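Local atomic coordinates of probable transcriptional repressor protein (Mycobacterium tuberculosis, PDB entry 4FX0), a protein that probably binds DNA as a dimeric MarR-family repressor and acts as a redox-dependent, oxidation-sensing transcription factor. Residues 124-127 and 128-131; 7-10 and 11-15; 71-74 and 75-78; 95-99 and 100-104. One frame throughout, in Å; residues are numbered along the deposited sequence.

From the N terminus the order is contact 2, contact 3, contact 4, contact 1. All four are local, each within one continuous run of residues, so they follow in series; none nests or crosses, and none closes a long loop. Contact 2 spans the first turns of helix 7-26 and contact 3 the C-terminal part of helix 66-78. Contact 4 turns strand 93-97 into helix 99-119, and its nearest atoms come within about 4 Å of contact 3 in the winged-helix part. Contact 1 starts helix 126-142, on the opposite side of the chain's centre from contacts 3 and 4. Contacts 1 and 2 both touch the second subunit, where Arg-130 packs on Thr-10 of the partner.

Contact 1: 124-127 and 128-131; sequences GDWP and RVRR
Trp-126 and Arg-130, one helical turn apart, form the close-packed half of this contact. The CB of Arg-130 sits over a face of the six-membered ring, 3.5 Å from its centroid and 12° off the normal, and this CH-pi geometry is the evidence for the packing. CG continues across the same ring, placed 3.3 Å from Trp-126 CZ2. Because CG of Arg-130 is anti to the backbone N (chi1 -169°), the aliphatic chain runs over the indole before a bend at chi3 carries the guanidinium off, its plane turned 80° from the ring. The polar ends of both residues reach the second subunit: Arg-130 NH1 makes a salt bridge to its Asp-4, and Trp-126 NE1 bonds to its Glu-5 O. Buried Val-129 adds an apolar touch, CB to Trp-126 CE3 at 4.1 Å. This is the N-terminal end of helix 126-142, with Asp-125 as N-cap. Asp-125 OD2 accepts from Arg-128 N at 3.3 Å, a weak capping bond, while Asp-125 O takes the straighter bond from Val-129 N. Pro-127 falls in the first turn, where backbone N atoms have no preceding carbonyl of the helix to bond. The exposed side is looser. Arg-128, which also packs on Arg-128 of the second subunit, folds its guanidinium face over Asp-125, with Asp-125 CB 4.0 Å from the plane, over its centre. The charges do not pair: OD2 of Asp-125 stays 4.9 Å from Arg-128 NE. Arg-131 likewise lays a guanidinium face over Pro-127 O, offset toward the group's rim.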
loop_
_atom_site.group_PDB
_atom_site.type_symbol
_atom_site.label_atom_id
_atom_site.label_comp_id
_atom_site.label_asym_id
_atom_site.label_seq_id
_atom_site.Cartn_x
_atom_site.Cartn_y
_atom_site.Cartn_z
ATOM N N GLY B 124 12.256 8.426 -15.230
ATOM C CA GLY B 124 13.295 8.249 -16.227
ATOM C C GLY B 124 13.547 6.788 -16.523
ATOM O O GLY B 124 13.454 6.345 -17.668
ATOM N N ASP B 125 13.866 6.034 -15.476
ATOM C CA ASP B 125 14.101 4.605 -15.604
ATOM C C ASP B 125 13.286 3.853 -14.560
ATOM O O ASP B 125 13.579 3.918 -13.365
ATOM C CB ASP B 125 15.587 4.291 -15.439
ATOM C CG ASP B 125 15.927 2.868 -15.825
ATOM O OD1 ASP B 125 15.364 2.372 -16.825
ATOM O OD2 ASP B 125 16.754 2.242 -15.130
ATOM N N TRP B 126 12.259 3.143 -15.014
ATOM C CA TRP B 126 11.394 2.395 -14.109
ATOM C C TRP B 126 12.130 1.289 -13.346
ATOM O O TRP B 126 11.995 1.188 -12.128
ATOM C CB TRP B 126 10.180 1.825 -14.847
ATOM C CG TRP B 126 9.428 0.819 -14.036
ATOM C CD1 TRP B 126 9.063 -0.437 -14.419
ATOM C CD2 TRP B 126 8.968 0.977 -12.687
ATOM N NE1 TRP B 126 8.394 -1.068 -13.397
ATOM C CE2 TRP B 126 8.325 -0.222 -12.325
ATOM C CE3 TRP B 126 9.036 2.018 -11.756
ATOM C CZ2 TRP B 126 7.751 -0.407 -11.067
ATOM C CZ3 TRP B 126 8.466 1.831 -10.509
ATOM C CH2 TRP B 126 7.833 0.628 -10.176
ATOM N N PRO B 127 12.904 0.454 -14.057
ATOM C CA PRO B 127 13.656 -0.596 -13.359
ATOM C C PRO B 127 14.456 -0.013 -12.201
ATOM O O PRO B 127 14.444 -0.558 -11.096
ATOM C CB PRO B 127 14.606 -1.114 -14.441
ATOM C CG PRO B 127 13.894 -0.853 -15.716
ATOM C CD PRO B 127 13.132 0.425 -15.512
ATOM N N ARG B 128 15.140 1.095 -12.465
ATOM C CA ARG B 128 15.929 1.787 -11.456
ATOM C C ARG B 128 15.058 2.154 -10.260
ATOM O O ARG B 128 15.342 1.759 -9.127
ATOM C CB ARG B 128 16.552 3.050 -12.060
ATOM C CG ARG B 128 17.479 3.822 -11.133
ATOM C CD ARG B 128 17.977 5.096 -11.804
ATOM N NE ARG B 128 16.894 6.048 -12.039
ATOM C CZ ARG B 128 16.969 7.081 -12.875
ATOM N NH1 ARG B 128 18.078 7.298 -13.571
ATOM N NH2 ARG B 128 15.930 7.893 -13.021
ATOM N N VAL B 129 13.991 2.901 -10.525
ATOM C CA VAL B 129 13.095 3.380 -9.479
ATOM C C VAL B 129 12.417 2.234 -8.738
ATOM O O VAL B 129 12.289 2.265 -7.514
ATOM C CB VAL B 129 12.013 4.310 -10.053
ATOM C CG1 VAL B 129 11.022 4.704 -8.967
ATOM C CG2 VAL B 129 12.653 5.542 -10.679
ATOM N N ARG B 130 11.979 1.227 -9.484
ATOM C CA ARG B 130 11.336 0.066 -8.888
ATOM C C ARG B 130 12.261 -0.550 -7.851
ATOM O O ARG B 130 11.890 -0.723 -6.689
ATOM C CB ARG B 130 11.001 -0.973 -9.960
ATOM C CG ARG B 130 10.097 -2.093 -9.470
ATOM C CD ARG B 130 10.261 -3.346 -10.312
ATOM N NE ARG B 130 11.532 -4.010 -10.045
ATOM C CZ ARG B 130 11.700 -4.949 -9.120
ATOM N NH1 ARG B 130 10.676 -5.341 -8.374
ATOM N NH2 ARG B 130 12.894 -5.500 -8.942
ATOM N N ARG B 131 13.475 -0.877 -8.283
ATOM C CA ARG B 131 14.459 -1.500 -7.410
ATOM C C ARG B 131 14.722 -0.639 -6.177
ATOM O O ARG B 131 14.845 -1.155 -5.068
ATOM C CB ARG B 131 15.757 -1.751 -8.176
ATOM C CG ARG B 131 16.819 -2.494 -7.391
ATOM C CD ARG B 131 18.056 -2.714 -8.243
ATOM N NE ARG B 131 17.714 -3.162 -9.591
ATOM C CZ ARG B 131 17.724 -2.380 -10.667
ATOM N NH1 ARG B 131 18.069 -1.104 -10.559
ATOM N NH2 ARG B 131 17.394 -2.874 -11.853
#

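Contact 2: 7-10 and 11-15; sequences ACYT and TRRAA
In the first turns of helix 7-26, the N-terminal helix that belongs to the dimer interface here as in other MarR proteins, the carbonyl of Ala-7 is gripped by Thr-11 and Thr-10 together. Ala-7 O accepts three bonds. Thr-11 N gives the regular helical one, and Thr-11 OG1 adds a second at 2.7 Å from above the carbonyl plane, 37° out of it. That hydroxyl gets there because OG1 lies beside its own backbone N, anti to the carbonyl carbon (chi1 -49°). The third donor is Thr-10 OG1, 3.2 Å from Ala-7 O and also tilted from the plane; both hydroxyls thus turn to one backbone oxygen, though Thr-10 OG1 also makes a weak bond to Cys-6 O. On another side of the helix, Tyr-9 and Arg-13 run side by side and point the same way, ring and guanidinium planes only 6° apart. They are not stacked face to face: the nearest approach is Arg-13 CD to Tyr-9 OH, 3.3 Å, and CD comes at the ring obliquely. Arg-12 bends at chi3, which brings NH2 to the edge of the Tyr-9 ring, near its plane. The backbone is close as well, Arg-12 NH2 lying 3.9 Å from Tyr-9 CA. Over one face of the same guanidinium lies Cys-8 SG, 4.2 Å above the plane. The surroundings belong largely to the second subunit: its helix 33-45 binds Arg-12 NH2 through Ser-37, its helix 55-62 meets Tyr-9 and Arg-13 with Arg-61 and Ala-60, and its helix 99-119 reaches Ala-7 N through Gln-116.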
loop_
_atom_site.group_PDB
_atom_site.type_symbol
_atom_site.label_atom_id
_atom_site.label_comp_id
_atom_site.label_asym_id
_atom_site.label_seq_id
_atom_site.Cartn_x
_atom_site.Cartn_y
_atom_site.Cartn_z
ATOM N N ALA B 7 8.890 9.144 4.194
ATOM C CA ALA B 7 8.933 7.993 3.292
ATOM C C ALA B 7 7.644 7.182 3.360
ATOM O O ALA B 7 7.017 6.904 2.336
ATOM C CB ALA B 7 10.136 7.105 3.602
ATOM N N CYS B 8 7.259 6.801 4.574
ATOM C CA CYS B 8 6.042 6.030 4.789
ATOM C C CYS B 8 4.832 6.749 4.208
ATOM O O CYS B 8 4.033 6.154 3.487
ATOM C CB CYS B 8 5.832 5.778 6.282
ATOM S SG CYS B 8 4.324 4.863 6.671
ATOM N N TYR B 9 4.703 8.033 4.526
ATOM C CA TYR B 9 3.575 8.828 4.056
ATOM C C TYR B 9 3.468 8.841 2.536
ATOM O O TYR B 9 2.451 8.436 1.973
ATOM C CB TYR B 9 3.670 10.261 4.582
ATOM C CG TYR B 9 2.894 11.256 3.752
ATOM C CD1 TYR B 9 1.513 11.352 3.860
ATOM C CD2 TYR B 9 3.542 12.096 2.856
ATOM C CE1 TYR B 9 0.800 12.259 3.098
ATOM C CE2 TYR B 9 2.837 13.005 2.092
ATOM C CZ TYR B 9 1.467 13.083 2.217
ATOM O OH TYR B 9 0.763 13.988 1.456
ATOM N N THR B 10 4.523 9.310 1.874
ATOM C CA THR B 10 4.509 9.461 0.423
ATOM C C THR B 10 4.273 8.131 -0.281
ATOM O O THR B 10 3.459 8.043 -1.203
ATOM C CB THR B 10 5.824 10.068 -0.104
ATOM O OG1 THR B 10 6.882 9.111 0.021
ATOM C CG2 THR B 10 6.181 11.327 0.671
ATOM N N THR B 11 4.991 7.099 0.151
ATOM C CA THR B 11 4.860 5.781 -0.457
ATOM C C THR B 11 3.443 5.250 -0.273
ATOM O O THR B 11 2.851 4.695 -1.200
ATOM C CB THR B 11 5.860 4.775 0.140
ATOM O OG1 THR B 11 7.171 5.353 0.160
ATOM C CG2 THR B 11 5.881 3.497 -0.687
ATOM N N ARG B 12 2.906 5.427 0.931
ATOM C CA ARG B 12 1.540 5.019 1.237
ATOM C C ARG B 12 0.550 5.750 0.337
ATOM O O ARG B 12 -0.282 5.129 -0.325
ATOM C CB ARG B 12 1.230 5.298 2.710
ATOM C CG ARG B 12 -0.207 5.026 3.126
ATOM C CD ARG B 12 -0.367 5.179 4.631
ATOM N NE ARG B 12 0.127 6.471 5.100
ATOM C CZ ARG B 12 0.400 6.754 6.370
ATOM N NH1 ARG B 12 0.234 5.832 7.309
ATOM N NH2 ARG B 12 0.847 7.958 6.699
ATOM N N ARG B 13 0.656 7.075 0.317
ATOM C CA ARG B 13 -0.189 7.919 -0.520
ATOM C C ARG B 13 -0.101 7.510 -1.988
ATOM O O ARG B 13 -1.119 7.375 -2.672
ATOM C CB ARG B 13 0.212 9.384 -0.344
ATOM C CG ARG B 13 -0.473 10.358 -1.288
ATOM C CD ARG B 13 -0.216 11.795 -0.853
ATOM N NE ARG B 13 -0.637 12.765 -1.860
ATOM C CZ ARG B 13 -1.891 13.174 -2.028
ATOM N NH1 ARG B 13 -2.859 12.693 -1.259
ATOM N NH2 ARG B 13 -2.177 14.062 -2.969
ATOM N N ALA B 14 1.123 7.307 -2.466
ATOM C CA ALA B 14 1.354 6.871 -3.838
ATOM C C ALA B 14 0.674 5.534 -4.118
ATOM O O ALA B 14 -0.187 5.438 -4.994
ATOM C CB ALA B 14 2.846 6.774 -4.118
ATOM N N ALA B 15 1.066 4.507 -3.370
ATOM C CA ALA B 15 0.534 3.161 -3.562
ATOM C C ALA B 15 -0.985 3.166 -3.668
ATOM O O ALA B 15 -1.561 2.472 -4.504
ATOM C CB ALA B 15 0.982 2.247 -2.434
#

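Contact 3: 71-74 and 75-78; sequences RNLE and VMRR
Arg-77, bent at chi2 and chi3, runs beside Glu-74, three residues earlier in helix 66-78. Its CB lies 3.5 Å from Leu-73 O, the carbonyl that also accepts the Arg-77 backbone N-H. CG stands between the backbone N and the carbonyl carbon (chi1 81°), which directs it to Glu-74 O at 3.3 Å. CD then passes Glu-74 OE1 at 3.1 Å. NE and CZ stay farther from that oxygen, and NH1 closes the salt bridge, 2.8 Å from OE1; the same NH1 lies 2.9 Å from Glu-74 OE2. The bond uses the syn lone pair of OE1, with 150° at the hydrogen and the oxygen tilted 17° from the guanidinium plane. Away from this pair, Leu-73 and Met-76 meet loosely, CD1 to SD at 4.4 Å, and Met-76 continues onto Leu-39 of helix 33-45 and Val-82 of strand 82-86. By family analogy helix 66-78 is the recognition helix of the winged helix-turn-helix. Glu-74 pairs directly with Arg-77; Arg-78 is near but not in contact, its NE 5.2 Å from OE2 of Glu-74, and Arg-71 points elsewhere, so the helix surface probably stays basic overall.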
loop_
_atom_site.group_PDB
_atom_site.type_symbol
_atom_site.label_atom_id
_atom_site.label_comp_id
_atom_site.label_asym_id
_atom_site.label_seq_id
_atom_site.Cartn_x
_atom_site.Cartn_y
_atom_site.Cartn_z
ATOM N N ARG B 71 -10.374 -12.476 2.753
ATOM C CA ARG B 71 -11.666 -11.922 2.360
ATOM C C ARG B 71 -11.766 -11.823 0.842
ATOM O O ARG B 71 -12.793 -12.162 0.252
ATOM C CB ARG B 71 -11.893 -10.549 3.001
ATOM C CG ARG B 71 -12.105 -9.425 1.994
ATOM C CD ARG B 71 -12.651 -8.167 2.651
ATOM N NE ARG B 71 -11.665 -7.090 2.705
ATOM C CZ ARG B 71 -10.983 -6.752 3.794
ATOM N NH1 ARG B 71 -11.179 -7.407 4.931
ATOM N NH2 ARG B 71 -10.108 -5.757 3.748
ATOM N N ASN B 72 -10.691 -11.359 0.213
ATOM C CA ASN B 72 -10.643 -11.253 -1.239
ATOM C C ASN B 72 -10.651 -12.622 -1.899
ATOM O O ASN B 72 -11.361 -12.849 -2.874
ATOM C CB ASN B 72 -9.417 -10.455 -1.684
ATOM C CG ASN B 72 -9.690 -8.968 -1.756
ATOM O OD1 ASN B 72 -10.721 -8.540 -2.275
ATOM N ND2 ASN B 72 -8.768 -8.171 -1.230
ATOM N N LEU B 73 -9.857 -13.537 -1.357
ATOM C CA LEU B 73 -9.820 -14.894 -1.874
ATOM C C LEU B 73 -11.217 -15.503 -1.832
ATOM O O LEU B 73 -11.590 -16.282 -2.710
ATOM C CB LEU B 73 -8.847 -15.749 -1.067
ATOM C CG LEU B 73 -8.335 -16.990 -1.796
ATOM C CD1 LEU B 73 -7.648 -16.586 -3.092
ATOM C CD2 LEU B 73 -7.391 -17.777 -0.906
ATOM N N GLU B 74 -11.987 -15.140 -0.810
ATOM C CA GLU B 74 -13.354 -15.629 -0.673
ATOM C C GLU B 74 -14.241 -15.117 -1.802
ATOM O O GLU B 74 -14.883 -15.903 -2.499
ATOM C CB GLU B 74 -13.949 -15.231 0.679
ATOM C CG GLU B 74 -14.283 -16.410 1.582
ATOM C CD GLU B 74 -15.106 -17.479 0.879
ATOM O OE1 GLU B 74 -14.570 -18.584 0.648
ATOM O OE2 GLU B 74 -16.287 -17.221 0.563
ATOM N N VAL B 75 -14.277 -13.800 -1.978
ATOM C CA VAL B 75 -15.085 -13.209 -3.039
ATOM C C VAL B 75 -14.646 -13.745 -4.396
ATOM O O VAL B 75 -15.446 -13.834 -5.328
ATOM C CB VAL B 75 -15.022 -11.662 -3.030
ATOM C CG1 VAL B 75 -13.591 -11.178 -3.168
ATOM C CG2 VAL B 75 -15.892 -11.084 -4.141
ATOM N N MET B 76 -13.374 -14.117 -4.498
ATOM C CA MET B 76 -12.831 -14.647 -5.744
ATOM C C MET B 76 -13.296 -16.075 -6.007
ATOM O O MET B 76 -13.771 -16.385 -7.099
ATOM C CB MET B 76 -11.304 -14.583 -5.737
ATOM C CG MET B 76 -10.749 -13.176 -5.632
ATOM S SD MET B 76 -8.951 -13.162 -5.551
ATOM C CE MET B 76 -8.545 -13.555 -7.247
ATOM N N ARG B 77 -13.154 -16.945 -5.009
ATOM C CA ARG B 77 -13.619 -18.321 -5.147
ATOM C C ARG B 77 -15.137 -18.339 -5.265
ATOM O O ARG B 77 -15.709 -19.209 -5.920
ATOM C CB ARG B 77 -13.176 -19.186 -3.964
ATOM C CG ARG B 77 -14.047 -19.045 -2.725
ATOM C CD ARG B 77 -14.097 -20.338 -1.918
ATOM N NE ARG B 77 -15.318 -21.100 -2.167
ATOM C CZ ARG B 77 -16.495 -20.825 -1.613
ATOM N NH1 ARG B 77 -16.613 -19.798 -0.782
ATOM N NH2 ARG B 77 -17.555 -21.571 -1.892
ATOM N N ARG B 78 -15.781 -17.368 -4.624
ATOM C CA ARG B 78 -17.229 -17.241 -4.674
ATOM C C ARG B 78 -17.666 -16.873 -6.086
ATOM O O ARG B 78 -18.808 -17.112 -6.479
ATOM C CB ARG B 78 -17.702 -16.176 -3.682
ATOM C CG ARG B 78 -19.163 -16.291 -3.283
ATOM C CD ARG B 78 -19.530 -15.244 -2.243
ATOM N NE ARG B 78 -20.738 -15.605 -1.505
ATOM C CZ ARG B 78 -21.962 -15.194 -1.821
ATOM N NH1 ARG B 78 -22.151 -14.399 -2.865
ATOM N NH2 ARG B 78 -22.999 -15.576 -1.087
#

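Contact 4: 95-99 and 100-104; sequences IELTA and KGRAA
Thr-98 caps the helix that begins with Ala-99 and runs through Gly-101 and Arg-102, at the point where wing strand 93-97 of the winged helix-turn-helix turns into helix 99-119. Lys-100 sets its CB 3.9 Å from Thr-98 OG1, then stretches fully away toward Asp-79, with which NZ makes a long, weak ion pair. Gly-101 supplies the capping bond: its N donates to Thr-98 OG1 at 3.1 Å, with 153° at the hydrogen. The hydroxyl is placed for this by chi1 of 61°, which sets it between the backbone N and the carbonyl carbon of Thr-98. OG1 also lies within hydrogen-bonding reach of the carbonyls of Gly-80 and Leu-81, its one proton shared between them or given to one of the two, so the cap ties the helix start to the turn that follows helix 66-78. Arg-102 comes next and meets the residues before the helix through backbone and side chain. Its backbone N bonds to Thr-98 O, 2.9 Å. Its side chain bends at chi3 and lays one guanidinium face over Leu-97 CB, NH2 being 3.7 Å from that carbon. NH2 also reaches Leu-97 O, but weakly, while NH1 has a firmer partner in the salt bridge to Glu-46. Leu-97 itself turns its side chain to Leu-39 and Ile-42 of helix 33-45. Ala-103 then continues the regular helix: its N donates to Ala-99 O at 3.0 Å, and its CB stands 3.6 Å from that same oxygen.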
loop_
_atom_site.group_PDB
_atom_site.type_symbol
_atom_site.label_atom_id
_atom_site.label_comp_id
_atom_site.label_asym_id
_atom_site.label_seq_id
_atom_site.Cartn_x
_atom_site.Cartn_y
_atom_site.Cartn_z
ATOM N N ILE B 95 -4.930 -23.934 -3.505
ATOM C CA ILE B 95 -5.605 -22.965 -4.360
ATOM C C ILE B 95 -5.327 -23.248 -5.837
ATOM O O ILE B 95 -4.182 -23.476 -6.231
ATOM C CB ILE B 95 -5.186 -21.517 -4.025
ATOM C CG1 ILE B 95 -5.354 -21.238 -2.529
ATOM C CG2 ILE B 95 -5.994 -20.524 -4.841
ATOM C CD1 ILE B 95 -4.050 -21.206 -1.759
ATOM N N GLU B 96 -6.383 -23.234 -6.647
ATOM C CA GLU B 96 -6.261 -23.508 -8.076
ATOM C C GLU B 96 -6.964 -22.455 -8.924
ATOM O O GLU B 96 -7.957 -21.863 -8.502
ATOM C CB GLU B 96 -6.828 -24.890 -8.408
ATOM C CG GLU B 96 -5.946 -26.045 -7.976
ATOM C CD GLU B 96 -6.558 -27.397 -8.286
ATOM O OE1 GLU B 96 -7.798 -27.519 -8.205
ATOM O OE2 GLU B 96 -5.799 -28.334 -8.613
ATOM N N LEU B 97 -6.440 -22.228 -10.125
ATOM C CA LEU B 97 -7.088 -21.342 -11.081
ATOM C C LEU B 97 -8.179 -22.081 -11.839
ATOM O O LEU B 97 -7.957 -23.175 -12.360
ATOM C CB LEU B 97 -6.077 -20.776 -12.078
ATOM C CG LEU B 97 -5.348 -19.487 -11.702
ATOM C CD1 LEU B 97 -4.586 -18.961 -12.906
ATOM C CD2 LEU B 97 -6.332 -18.445 -11.199
ATOM N N THR B 98 -9.361 -21.482 -11.891
ATOM C CA THR B 98 -10.435 -22.007 -12.716
ATOM C C THR B 98 -10.302 -21.425 -14.116
ATOM O O THR B 98 -9.679 -20.376 -14.302
ATOM C CB THR B 98 -11.814 -21.645 -12.149
ATOM O OG1 THR B 98 -11.960 -20.220 -12.119
ATOM C CG2 THR B 98 -11.969 -22.198 -10.742
ATOM N N ALA B 99 -10.880 -22.111 -15.095
ATOM C CA ALA B 99 -10.860 -21.645 -16.476
ATOM C C ALA B 99 -11.325 -20.196 -16.558
ATOM O O ALA B 99 -10.777 -19.399 -17.320
ATOM C CB ALA B 99 -11.734 -22.535 -17.347
ATOM N N LYS B 100 -12.337 -19.863 -15.764
ATOM C CA LYS B 100 -12.860 -18.504 -15.712
ATOM C C LYS B 100 -11.813 -17.545 -15.159
ATOM O O LYS B 100 -11.662 -16.425 -15.648
ATOM C CB LYS B 100 -14.127 -18.452 -14.856
ATOM C CG LYS B 100 -14.705 -17.058 -14.685
ATOM C CD LYS B 100 -16.036 -17.099 -13.951
ATOM C CE LYS B 100 -16.611 -15.704 -13.783
ATOM N NZ LYS B 100 -17.973 -15.732 -13.186
ATOM N N GLY B 101 -11.091 -17.993 -14.135
ATOM C CA GLY B 101 -10.010 -17.209 -13.570
ATOM C C GLY B 101 -8.961 -16.903 -14.621
ATOM O O GLY B 101 -8.546 -15.756 -14.786
ATOM N N ARG B 102 -8.537 -17.939 -15.339
ATOM C CA ARG B 102 -7.567 -17.787 -16.415
ATOM C C ARG B 102 -8.058 -16.774 -17.441
ATOM O O ARG B 102 -7.286 -15.955 -17.944
ATOM C CB ARG B 102 -7.315 -19.133 -17.089
ATOM C CG ARG B 102 -5.924 -19.695 -16.868
ATOM C CD ARG B 102 -5.857 -21.150 -17.291
ATOM N NE ARG B 102 -6.016 -22.056 -16.158
ATOM C CZ ARG B 102 -5.001 -22.615 -15.507
ATOM N NH1 ARG B 102 -3.754 -22.361 -15.880
ATOM N NH2 ARG B 102 -5.230 -23.427 -14.483
ATOM N N ALA B 103 -9.349 -16.836 -17.747
ATOM C CA ALA B 103 -9.957 -15.901 -18.684
ATOM C C ALA B 103 -9.829 -14.463 -18.185
ATOM O O ALA B 103 -9.280 -13.605 -18.876
ATOM C CB ALA B 103 -11.418 -16.258 -18.918
ATOM N N ALA B 104 -10.333 -14.207 -16.981
ATOM C CA ALA B 104 -10.282 -12.870 -16.399
ATOM C C ALA B 104 -8.853 -12.334 -16.359
ATOM O O ALA B 104 -8.606 -11.177 -16.697
ATOM C CB ALA B 104 -10.889 -12.871 -15.003
#